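Local coordinates for protein glyoxalase-related enzyme, AraC type (PDB 3BT3) that is of unknown function but belongs to the glyoxalase-related VOC superfamily and may bind a small molecule as part of an AraC-type transcription regulator, at residues D31-K34 with T35-F39; K106-E110 with N111-Q115. All coordinates share one frame; numbering follows the deposited sequence.

Contact 1: D31-K34 with T35-F39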
# COMPACT_ATOMS: atom_id res chain seq x y z
N ASP A 31 -15.78 5.76 8.86
CA ASP A 31 -15.70 6.94 9.71
C ASP A 31 -14.23 7.34 9.89
O ASP A 31 -13.57 6.94 10.85
CB ASP A 31 -16.38 6.68 11.07
CG ASP A 31 -16.62 7.97 11.86
OD1 ASP A 31 -17.32 7.91 12.90
OD2 ASP A 31 -16.10 9.04 11.46
N MET A 32 -13.75 8.15 8.96
CA MET A 32 -12.36 8.61 8.91
C MET A 32 -11.80 9.22 10.21
O MET A 32 -10.69 8.88 10.63
CB MET A 32 -12.19 9.60 7.75
CG MET A 32 -10.82 9.57 7.08
SD MET A 32 -10.84 10.25 5.39
CE MET A 32 -10.32 11.71 5.72
N ASP A 33 -12.56 10.12 10.83
CA ASP A 33 -12.12 10.73 12.08
C ASP A 33 -11.75 9.70 13.14
O ASP A 33 -10.69 9.81 13.76
CB ASP A 33 -13.21 11.65 12.61
CG ASP A 33 -13.23 12.99 11.91
OD1 ASP A 33 -12.32 13.80 12.17
OD2 ASP A 33 -14.15 13.22 11.09
N LYS A 34 -12.61 8.71 13.34
CA LYS A 34 -12.33 7.68 14.33
C LYS A 34 -11.07 6.89 13.96
O LYS A 34 -10.27 6.53 14.84
CB LYS A 34 -13.53 6.72 14.48
CG LYS A 34 -13.29 5.58 15.47
CD LYS A 34 -14.56 4.79 15.79
CE LYS A 34 -14.95 3.84 14.67
NZ LYS A 34 -13.98 2.71 14.51
N THR A 35 -10.89 6.62 12.67
CA THR A 35 -9.73 5.89 12.18
C THR A 35 -8.45 6.68 12.42
O THR A 35 -7.45 6.15 12.88
CB THR A 35 -9.85 5.61 10.68
OG1 THR A 35 -10.96 4.72 10.47
CG2 THR A 35 -8.58 4.98 10.12
N VAL A 36 -8.52 7.97 12.13
CA VAL A 36 -7.38 8.86 12.33
C VAL A 36 -7.02 8.99 13.82
O VAL A 36 -5.84 9.07 14.17
CB VAL A 36 -7.68 10.26 11.74
CG1 VAL A 36 -6.71 11.28 12.29
CG2 VAL A 36 -7.59 10.21 10.24
N LYS A 37 -8.03 9.03 14.68
CA LYS A 37 -7.79 9.16 16.11
C LYS A 37 -7.11 7.90 16.62
O LYS A 37 -6.26 7.95 17.51
CB LYS A 37 -9.10 9.39 16.87
CG LYS A 37 -9.53 10.84 16.89
CD LYS A 37 -10.94 11.02 17.45
CE LYS A 37 -11.28 12.49 17.71
NZ LYS A 37 -11.18 13.36 16.49
N TRP A 38 -7.47 6.77 16.03
CA TRP A 38 -6.89 5.50 16.43
C TRP A 38 -5.41 5.49 16.04
O TRP A 38 -4.55 5.17 16.88
CB TRP A 38 -7.63 4.35 15.75
CG TRP A 38 -7.13 3.02 16.17
CD1 TRP A 38 -7.49 2.33 17.29
CD2 TRP A 38 -6.13 2.25 15.52
NE1 TRP A 38 -6.77 1.16 17.38
CE2 TRP A 38 -5.92 1.09 16.30
CE3 TRP A 38 -5.38 2.42 14.34
CZ2 TRP A 38 -4.98 0.11 15.95
CZ3 TRP A 38 -4.45 1.44 13.99
CH2 TRP A 38 -4.27 0.30 14.80
N PHE A 39 -5.11 5.84 14.80
CA PHE A 39 -3.73 5.86 14.35
C PHE A 39 -2.90 6.79 15.22
O PHE A 39 -1.71 6.57 15.42
CB PHE A 39 -3.63 6.31 12.89
CG PHE A 39 -3.69 5.18 11.90
CD1 PHE A 39 -4.90 4.75 11.38
CD2 PHE A 39 -2.52 4.55 11.49
CE1 PHE A 39 -4.95 3.71 10.48
CE2 PHE A 39 -2.56 3.51 10.58
CZ PHE A 39 -3.77 3.08 10.08

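Contact 2: K106-E110 with N111-Q115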
# COMPACT_ATOMS: atom_id res chain seq x y z
N LYS A 106 5.00 -2.42 23.12
CA LYS A 106 4.85 -1.80 24.42
C LYS A 106 4.06 -0.50 24.31
O LYS A 106 3.22 -0.19 25.17
CB LYS A 106 6.23 -1.54 25.02
CG LYS A 106 6.23 -0.87 26.38
CD LYS A 106 7.62 -0.97 27.00
CE LYS A 106 7.72 -0.23 28.33
NZ LYS A 106 7.68 1.26 28.14
N TYR A 107 4.31 0.26 23.25
CA TYR A 107 3.60 1.52 23.04
C TYR A 107 2.10 1.27 22.87
O TYR A 107 1.28 1.90 23.53
CB TYR A 107 4.14 2.23 21.80
CG TYR A 107 3.65 3.64 21.64
CD1 TYR A 107 4.10 4.65 22.50
CD2 TYR A 107 2.77 4.00 20.62
CE1 TYR A 107 3.69 5.97 22.34
CE2 TYR A 107 2.36 5.31 20.44
CZ TYR A 107 2.83 6.29 21.31
OH TYR A 107 2.45 7.61 21.12
N VAL A 108 1.77 0.33 21.99
CA VAL A 108 0.38 -0.03 21.73
C VAL A 108 -0.27 -0.49 23.04
O VAL A 108 -1.29 0.06 23.46
CB VAL A 108 0.28 -1.16 20.67
CG1 VAL A 108 -1.15 -1.65 20.56
CG2 VAL A 108 0.76 -0.64 19.32
N LYS A 109 0.34 -1.48 23.69
CA LYS A 109 -0.21 -1.98 24.95
C LYS A 109 -0.35 -0.86 25.96
O LYS A 109 -1.37 -0.74 26.64
CB LYS A 109 0.68 -3.09 25.52
CG LYS A 109 0.29 -4.51 25.08
CD LYS A 109 -1.15 -4.83 25.48
CE LYS A 109 -1.33 -6.29 25.89
NZ LYS A 109 -1.12 -7.25 24.76
N GLU A 110 0.68 -0.02 26.06
CA GLU A 110 0.66 1.08 27.00
C GLU A 110 -0.48 2.04 26.73
O GLU A 110 -0.99 2.68 27.66
CB GLU A 110 1.99 1.85 26.96
CG GLU A 110 2.81 1.69 28.21
CD GLU A 110 3.29 0.26 28.43
OE1 GLU A 110 2.47 -0.68 28.32
OE2 GLU A 110 4.50 0.08 28.71
N ASN A 111 -0.89 2.14 25.47
CA ASN A 111 -1.98 3.04 25.13
C ASN A 111 -3.36 2.41 25.21
O ASN A 111 -4.34 2.96 24.72
CB ASN A 111 -1.74 3.67 23.76
CG ASN A 111 -0.74 4.81 23.83
OD1 ASN A 111 -0.94 5.78 24.57
ND2 ASN A 111 0.34 4.70 23.06
N GLY A 112 -3.43 1.24 25.85
CA GLY A 112 -4.71 0.58 26.05
C GLY A 112 -5.28 -0.33 24.99
O GLY A 112 -6.36 -0.88 25.18
N TRP A 113 -4.58 -0.51 23.88
CA TRP A 113 -5.09 -1.38 22.84
C TRP A 113 -4.61 -2.81 23.12
O TRP A 113 -3.41 -3.07 23.23
CB TRP A 113 -4.61 -0.90 21.48
CG TRP A 113 -5.32 -1.52 20.35
CD1 TRP A 113 -4.84 -2.49 19.52
CD2 TRP A 113 -6.65 -1.24 19.92
NE1 TRP A 113 -5.80 -2.83 18.59
CE2 TRP A 113 -6.92 -2.08 18.82
CE3 TRP A 113 -7.65 -0.36 20.36
CZ2 TRP A 113 -8.15 -2.06 18.15
CZ3 TRP A 113 -8.87 -0.35 19.69
CH2 TRP A 113 -9.11 -1.19 18.60
N ASP A 114 -5.56 -3.74 23.25
CA ASP A 114 -5.22 -5.13 23.55
C ASP A 114 -5.28 -6.08 22.37
O ASP A 114 -4.86 -7.24 22.50
CB ASP A 114 -6.11 -5.67 24.67
CG ASP A 114 -5.56 -5.33 26.05
OD1 ASP A 114 -4.33 -5.46 26.24
OD2 ASP A 114 -6.36 -4.92 26.93
N GLN A 115 -5.78 -5.62 21.24
CA GLN A 115 -5.87 -6.45 20.05
C GLN A 115 -4.59 -6.36 19.23
O GLN A 115 -4.57 -5.84 18.11
CB GLN A 115 -7.07 -6.05 19.20
CG GLN A 115 -8.39 -6.07 19.95
CD GLN A 115 -9.55 -5.70 19.04
OE1 GLN A 115 -9.89 -6.45 18.13
NE2 GLN A 115 -10.15 -4.54 19.29

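Contact 1: D31-K34 with T35-F39
With chi1 at -65°, T35 swings OG1 to the side of its backbone N, 3.4 Å from D31 O, and sends CG2 anti to that N. K37 turns the same way, placing CG opposite its own carbonyl carbon (chi1 -84°) and back over the preceding turn, where CG lies 3.5 Å from D33 O before the chain runs on extended and bends at its last torsion. V36 does likewise with one branch: CG2 rests 3.4 Å from M32 O. Three side chains lean on carbonyls one turn earlier, each oxygen also belonging to the backbone ladder. That ladder starts at the N-cap residue D31, whose O takes the T35 N-H over 3.3 Å. The shortest rung is V36 N to M32 O at 2.8 Å, with K37 N to D33 O and W38 N to K34 O following. D33 OD1 and K37 NZ stand 4.5 Å apart, opposite charges beyond salt-bridge distance; D33 OD2 has its salt bridge with R52. T35 OG1, buried, is hydrogen-bonded to T29, tying the helix to the strand before it, and to D135, which with T134, the partner of K34 NZ, ties it to the loop between strands 126-132 and 138-144. W38 lays its CZ3 4.1 Å above the middle of the F39 ring. Helix 32-41 presents a mostly apolar face to the mixed sheet: M32 packs on I49 and L83, V36 on L83 and V63, F39 on V63. The helix connects outer strands 26-29 and 46-52, and with strands 58-64 and 81-85 they form the beta-alpha-beta-beta-beta unit of VOC proteins.

Contact 2: K106-E110 with N111-Q115
N111 reaches back one turn to Y107, and its side chain can be walked outward atom by atom. CB sits 3.5 Å from Y107 O; CG keeps close to the same carbonyl; the amide nitrogen ND2 then comes to rest 3.3 Å above the plane of the Y107 ring, over its centre. The chi1 of -78°, which sets CG beside N111's own backbone N, folds the amide back toward the helix in this way. Amide and ring planes stand 81° apart, so the NH2 end points at the face of the ring rather than lying flat on it, as in an amino-aromatic contact. At the backbone, the helix ends in a Schellman motif. G112, with a positive phi of 87°, gives its N-H to K109 O at 3.0 Å, and W113 N closes the wider loop to V108 O through a weak bond of 3.4 Å. N111 N makes the last helical bond, to Y107 O, and a weak second one to V108 O. The apolar pair that usually accompanies this motif is present too: V108 CG1 packs 3.7 Å from W113 CB, the valine branch running alongside the first carbon of the tryptophan side chain. On the outer side K109 bends round the turn, CE coming 3.1 Å from D114 OD1, although NZ to that oxygen is a long salt bridge at 4.0 Å. Y107 also packs on R16 of the second subunit. Inward, V108 and W113 rest on I131 of strand 126-132 and on I42 just beyond helix 32-41, while Q115 pairs its backbone with T132 of strand 126-132, and the loop goes on to strand 120-122.

How the contacts relate
Contacts 1 and 2 lie in series along the chain, their centres about 16 Å apart, and both belong to helices that follow a sheet strand: contact 1 holds the start of helix 32-41, contact 2 the end of helix 101-110. They meet through two tryptophans, W38 from contact 1 and W113 from contact 2. These rings pack edge-to-face, with W38 NE1 3.5 Å from W113 CE3, and join the first helix to the loop that leaves the second. I42 and L43, just past the first helix, take V108 into the same junction. The pairing is packing between the two beta-alpha-beta-beta-beta halves of the chain.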